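Local coordinates for protein CD160 antigen (Homo sapiens, PDB 6NGG) that acts as an immune-cell receptor for MHC class I molecules and TNFRSF14, delivering stimulatory or inhibitory signals that regulate cell activation and differentiation, at residues E11-N16 / I74-P79; M33-D38 / L70-S75. The protein carries 1 engineered substitution. One frame throughout, in Å; residues are numbered along the deposited sequence.

Contact 1. Residues E11-N16 / I74-P79; sequences EGTRLN and ISQVTP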
loop_
_atom_site.group_PDB
_atom_site.type_symbol
_atom_site.label_atom_id
_atom_site.label_comp_id
_atom_site.label_asym_id
_atom_site.label_seq_id
_atom_site.Cartn_x
_atom_site.Cartn_y
_atom_site.Cartn_z
ATOM N N GLU A 11 10.336 11.075 7.930
ATOM C CA GLU A 11 11.627 11.615 8.322
ATOM C C GLU A 11 11.807 12.851 7.460
ATOM O O GLU A 11 11.529 12.827 6.266
ATOM C CB GLU A 11 12.769 10.579 8.140
ATOM C CG GLU A 11 14.187 11.149 8.110
ATOM C CD GLU A 11 15.278 10.067 8.180
ATOM O OE1 GLU A 11 14.994 8.890 7.857
ATOM O OE2 GLU A 11 16.415 10.385 8.599
ATOM N N GLY A 12 12.198 13.946 8.076
ATOM C CA GLY A 12 12.323 15.192 7.356
ATOM C C GLY A 12 11.032 15.634 6.778
ATOM O O GLY A 12 9.996 15.669 7.457
ATOM N N THR A 13 11.052 15.928 5.506
ATOM C CA THR A 13 9.869 16.305 4.784
ATOM C C THR A 13 9.161 15.124 4.071
ATOM O O THR A 13 8.087 15.243 3.462
ATOM C CB THR A 13 10.280 17.461 3.855
ATOM O OG1 THR A 13 9.186 18.367 3.721
ATOM C CG2 THR A 13 10.710 16.971 2.500
ATOM N N ARG A 14 9.752 13.962 4.194
ATOM C CA ARG A 14 9.333 12.780 3.446
ATOM C C ARG A 14 8.337 11.931 4.298
ATOM O O ARG A 14 8.579 11.700 5.495
ATOM C CB ARG A 14 10.630 12.018 3.085
ATOM C CG ARG A 14 10.469 10.575 2.760
ATOM C CD ARG A 14 11.818 10.000 2.380
ATOM N NE ARG A 14 11.627 8.564 2.261
ATOM C CZ ARG A 14 12.375 7.720 1.554
ATOM N NH1 ARG A 14 13.461 8.148 0.848
ATOM N NH2 ARG A 14 12.019 6.436 1.575
ATOM N N LEU A 15 7.288 11.427 3.645
ATOM C CA LEU A 15 6.277 10.547 4.245
ATOM C C LEU A 15 6.205 9.266 3.438
ATOM O O LEU A 15 6.078 9.294 2.181
ATOM C CB LEU A 15 4.931 11.201 4.154
ATOM C CG LEU A 15 3.737 10.402 4.740
ATOM C CD1 LEU A 15 3.912 10.024 6.161
ATOM C CD2 LEU A 15 2.491 11.245 4.539
ATOM N N ASN A 16 6.327 8.143 4.117
ATOM C CA ASN A 16 6.210 6.865 3.433
ATOM C C ASN A 16 4.895 6.157 3.790
ATOM O O ASN A 16 4.622 5.973 4.993
ATOM C CB ASN A 16 7.393 5.990 3.857
ATOM C CG ASN A 16 8.719 6.674 3.695
ATOM O OD1 ASN A 16 9.084 7.063 2.607
ATOM N ND2 ASN A 16 9.448 6.854 4.825
ATOM N N ILE A 74 6.246 9.918 -0.613
ATOM C CA ILE A 74 5.957 11.300 -0.922
ATOM C C ILE A 74 7.190 12.117 -0.428
ATOM O O ILE A 74 7.459 12.186 0.733
ATOM C CB ILE A 74 4.671 11.748 -0.250
ATOM C CG1 ILE A 74 3.471 10.949 -0.750
ATOM C CG2 ILE A 74 4.412 13.219 -0.465
ATOM C CD1 ILE A 74 2.306 10.952 0.208
ATOM N N SER A 75 7.931 12.740 -1.332
ATOM C CA SER A 75 9.184 13.445 -0.915
ATOM C C SER A 75 8.897 14.723 -0.090
ATOM O O SER A 75 9.631 15.062 0.806
ATOM C CB SER A 75 9.990 13.827 -2.166
ATOM O OG SER A 75 10.276 12.650 -2.903
ATOM N N GLN A 76 7.843 15.430 -0.454
ATOM C CA GLN A 76 7.354 16.583 0.225
ATOM C C GLN A 76 5.819 16.550 0.152
ATOM O O GLN A 76 5.218 16.483 -0.968
ATOM C CB GLN A 76 7.852 17.827 -0.537
ATOM C CG GLN A 76 7.212 19.150 -0.102
ATOM C CD GLN A 76 7.981 19.827 0.999
ATOM O OE1 GLN A 76 9.123 20.255 0.779
ATOM N NE2 GLN A 76 7.382 19.938 2.185
ATOM N N VAL A 77 5.170 16.603 1.281
ATOM C CA VAL A 77 3.712 16.553 1.303
ATOM C C VAL A 77 3.147 17.928 0.881
ATOM O O VAL A 77 3.482 18.932 1.449
ATOM C CB VAL A 77 3.173 16.126 2.688
ATOM C CG1 VAL A 77 1.651 16.061 2.740
ATOM C CG2 VAL A 77 3.662 14.713 3.009
ATOM N N THR A 78 2.322 17.948 -0.128
ATOM C CA THR A 78 1.562 19.157 -0.558
ATOM C C THR A 78 0.033 18.944 -0.492
ATOM O O THR A 78 -0.463 17.840 -0.121
ATOM C CB THR A 78 1.929 19.474 -2.019
ATOM O OG1 THR A 78 1.267 18.534 -2.901
ATOM C CG2 THR A 78 3.438 19.461 -2.220
ATOM N N PRO A 79 -0.747 19.976 -0.862
ATOM C CA PRO A 79 -2.197 19.794 -0.880
ATOM C C PRO A 79 -2.672 18.719 -1.824
ATOM O O PRO A 79 -3.661 18.092 -1.576
ATOM C CB PRO A 79 -2.718 21.203 -1.279
ATOM C CG PRO A 79 -1.634 22.146 -0.808
ATOM C CD PRO A 79 -0.389 21.374 -1.198
#
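L15 and I74 form the last antiparallel hydrogen-bonded pair where strands 14-22 and 67-74 meet at one end of the three-stranded sheet of this immunoglobulin domain. Two backbone bonds close the pair: L15 N gives to I74 O at 3.0 Å, and I74 N gives to L15 O at 2.9 Å. Beyond it the regular pairing stops but the chains stay close, R14 beside S75 and T13 beside Q76, as 11-14 curls through a type II' turn with G12 at positive phi. Weaker CA-H...O contacts follow, R14 CA lying 3.4 Å from I74 O.

Apolar packing lies on the face carrying L15 and I74. With CG1 anti to the backbone N (chi1 -180°), V77 has its other methyl, CG2, 3.9 Å from L15 CB. L15 CD2 and I74 CD1 make a looser contact at 4.3 Å. Y113 packs on both L15 and V77, tying this patch to the other sheet. V77 N, buried here, finds no partner in the model.

Polar side chains meet at the turn, where Q76 bends at chi2 (90°) and brings its amide beside T13 OG1, although the angle is too poor for a hydrogen bond. On the other face, extended R14 offers NE and NH2 together to N16 OD1: NE lies in the carbonyl plane on a lone pair at 3.0 Å, while NH2 sits above that plane at 3.2 Å.

Contact 2. Residues M33-D38 / L70-S75; sequences MFLCKD and LMFTIS. Engineered in segment 33-38: M33 (natural residue Val).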
loop_
_atom_site.group_PDB
_atom_site.type_symbol
_atom_site.label_atom_id
_atom_site.label_comp_id
_atom_site.label_asym_id
_atom_site.label_seq_id
_atom_site.Cartn_x
_atom_site.Cartn_y
_atom_site.Cartn_z
ATOM N N MET A 33 -0.089 -5.845 -5.404
ATOM C CA MET A 33 -0.410 -4.896 -4.348
ATOM C C MET A 33 -0.499 -3.529 -4.982
ATOM O O MET A 33 0.227 -3.214 -5.903
ATOM C CB MET A 33 0.693 -4.858 -3.281
ATOM C CG MET A 33 0.922 -6.196 -2.516
ATOM S SD MET A 33 2.389 -6.174 -1.329
ATOM C CE MET A 33 3.782 -6.189 -2.427
ATOM N N PHE A 34 -1.370 -2.695 -4.450
ATOM C CA PHE A 34 -1.518 -1.322 -4.945
ATOM C C PHE A 34 -2.185 -0.403 -3.913
ATOM O O PHE A 34 -2.806 -0.815 -3.000
ATOM C CB PHE A 34 -2.250 -1.327 -6.315
ATOM C CG PHE A 34 -3.566 -2.143 -6.346
ATOM C CD1 PHE A 34 -3.557 -3.522 -6.537
ATOM C CD2 PHE A 34 -4.786 -1.504 -6.218
ATOM C CE1 PHE A 34 -4.717 -4.245 -6.558
ATOM C CE2 PHE A 34 -5.968 -2.221 -6.253
ATOM C CZ PHE A 34 -5.923 -3.604 -6.386
ATOM N N LEU A 35 -1.964 0.872 -4.083
ATOM C CA LEU A 35 -2.422 1.863 -3.152
ATOM C C LEU A 35 -3.214 2.831 -3.980
ATOM O O LEU A 35 -2.704 3.347 -4.987
ATOM C CB LEU A 35 -1.176 2.583 -2.557
ATOM C CG LEU A 35 -1.526 3.867 -1.736
ATOM C CD1 LEU A 35 -2.190 3.479 -0.416
ATOM C CD2 LEU A 35 -0.373 4.697 -1.455
ATOM N N CYS A 36 -4.441 3.095 -3.536
ATOM C CA CYS A 36 -5.321 4.071 -4.207
ATOM C C CYS A 36 -5.674 5.258 -3.301
ATOM O O CYS A 36 -5.636 5.139 -2.062
ATOM C CB CYS A 36 -6.615 3.355 -4.625
ATOM S SG CYS A 36 -6.446 2.117 -5.930
ATOM N N LYS A 37 -5.954 6.398 -3.943
ATOM C CA LYS A 37 -6.323 7.646 -3.309
ATOM C C LYS A 37 -7.678 8.102 -3.810
ATOM O O LYS A 37 -7.827 8.361 -4.987
ATOM C CB LYS A 37 -5.289 8.704 -3.564
ATOM C CG LYS A 37 -5.545 10.012 -2.858
ATOM C CD LYS A 37 -4.434 11.017 -3.168
ATOM C CE LYS A 37 -4.741 12.308 -2.451
ATOM N NZ LYS A 37 -5.979 12.941 -2.967
ATOM N N ASP A 38 -8.651 8.194 -2.908
ATOM C CA ASP A 38 -9.976 8.850 -3.166
ATOM C C ASP A 38 -10.718 8.299 -4.346
ATOM O O ASP A 38 -11.250 9.054 -5.149
ATOM C CB ASP A 38 -9.825 10.356 -3.418
ATOM C CG ASP A 38 -9.328 11.140 -2.225
ATOM O OD1 ASP A 38 -9.789 10.952 -1.102
ATOM O OD2 ASP A 38 -8.527 12.046 -2.446
ATOM N N LEU A 70 4.606 -3.082 0.110
ATOM C CA LEU A 70 4.628 -1.970 -0.886
ATOM C C LEU A 70 4.802 -0.642 -0.169
ATOM O O LEU A 70 4.099 -0.356 0.801
ATOM C CB LEU A 70 3.385 -1.931 -1.692
ATOM C CG LEU A 70 3.032 -0.660 -2.487
ATOM C CD1 LEU A 70 4.072 -0.483 -3.538
ATOM C CD2 LEU A 70 1.722 -0.798 -3.169
ATOM N N MET A 71 5.745 0.175 -0.631
ATOM C CA MET A 71 5.983 1.503 0.025
ATOM C C MET A 71 5.870 2.579 -1.046
ATOM O O MET A 71 6.484 2.436 -2.150
ATOM C CB MET A 71 7.306 1.547 0.790
ATOM C CG MET A 71 7.670 2.937 1.338
ATOM S SD MET A 71 9.287 3.080 2.140
ATOM C CE MET A 71 8.920 1.968 3.416
ATOM N N PHE A 72 4.944 3.516 -0.822
ATOM C CA PHE A 72 4.781 4.671 -1.670
ATOM C C PHE A 72 5.402 5.859 -0.936
ATOM O O PHE A 72 5.020 6.154 0.200
ATOM C CB PHE A 72 3.323 4.895 -1.949
ATOM C CG PHE A 72 3.042 6.134 -2.723
ATOM C CD1 PHE A 72 3.455 6.236 -4.041
ATOM C CD2 PHE A 72 2.305 7.179 -2.154
ATOM C CE1 PHE A 72 3.161 7.354 -4.805
ATOM C CE2 PHE A 72 2.034 8.312 -2.920
ATOM C CZ PHE A 72 2.504 8.415 -4.221
ATOM N N THR A 73 6.343 6.548 -1.572
ATOM C CA THR A 73 7.041 7.647 -0.914
ATOM C C THR A 73 6.616 8.995 -1.498
ATOM O O THR A 73 6.532 9.137 -2.710
ATOM C CB THR A 73 8.569 7.469 -0.938
ATOM O OG1 THR A 73 8.928 6.268 -0.212
ATOM C CG2 THR A 73 9.268 8.680 -0.209
ATOM N N ILE A 74 6.246 9.918 -0.613
ATOM C CA ILE A 74 5.957 11.300 -0.922
ATOM C C ILE A 74 7.190 12.117 -0.428
ATOM O O ILE A 74 7.459 12.186 0.733
ATOM C CB ILE A 74 4.671 11.748 -0.250
ATOM C CG1 ILE A 74 3.471 10.949 -0.750
ATOM C CG2 ILE A 74 4.412 13.219 -0.465
ATOM C CD1 ILE A 74 2.306 10.952 0.208
ATOM N N SER A 75 7.931 12.740 -1.332
ATOM C CA SER A 75 9.184 13.445 -0.915
ATOM C C SER A 75 8.897 14.723 -0.090
ATOM O O SER A 75 9.631 15.062 0.806
ATOM C CB SER A 75 9.990 13.827 -2.166
ATOM O OG SER A 75 10.276 12.650 -2.903
#
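Strands 33-37 and 70-74 run in broadly the same direction, their axes 36° apart and 7.9 Å from each other at closest approach, with side chains rather than backbone bonds filling the gap. L70 covers the most ground. Its CG stands anti to the backbone N (chi1 163°), and one methyl, CD2, reaches the backbone of strand 33-37, coming within 3.7 Å of F34 CA. That methyl also lies 4.2 Å from M33 CB and, more loosely, near L35 CB. M33 is an engineered residue, valine in the natural protein; its SD lies 4.1 Å from L70 N, and the bend at chi3 (-72°) keeps CE equally near that atom.

L35 meets F72 further along, the two side chains crossing at about a right angle. The L35 methyl CD2 comes obliquely to the ring, 3.7 Å from F72 CD2 and equally near F72 CB, so it wedges against the root of the ring. F34 points away from strand 70-74, and its ring edge meets C36 SG, which is bonded to C43 SG in a disulfide. L52 and K50 of the neighbouring strand 50-52 touch L70 as well. This close apolar packing between strands of two different sheets is characteristic of the immunoglobulin beta-sandwich core.

In the fold
Both contacts end on the same piece of chain, sharing I74 and S75, with centres 12 Å apart. Contact 2 is core: strand 67-74 faces strand 31-37 of the other sheet, and apolar side chains, with one methionine sulfur among them, fill the gap between the sheets. Contact 1 lies nearer the surface, its centre about 16 Å from the centre of the chain, against about 5 Å for the centre of contact 2, and joins neighbours within one sheet, so backbone bonds carry it and polar side chains line its exposed parts. The two touch directly on the outer side of strand 67-74, where N16 OD1 and T73 OG1, 2.9 Å apart, probably share a hydrogen bond and N16 packs on M71.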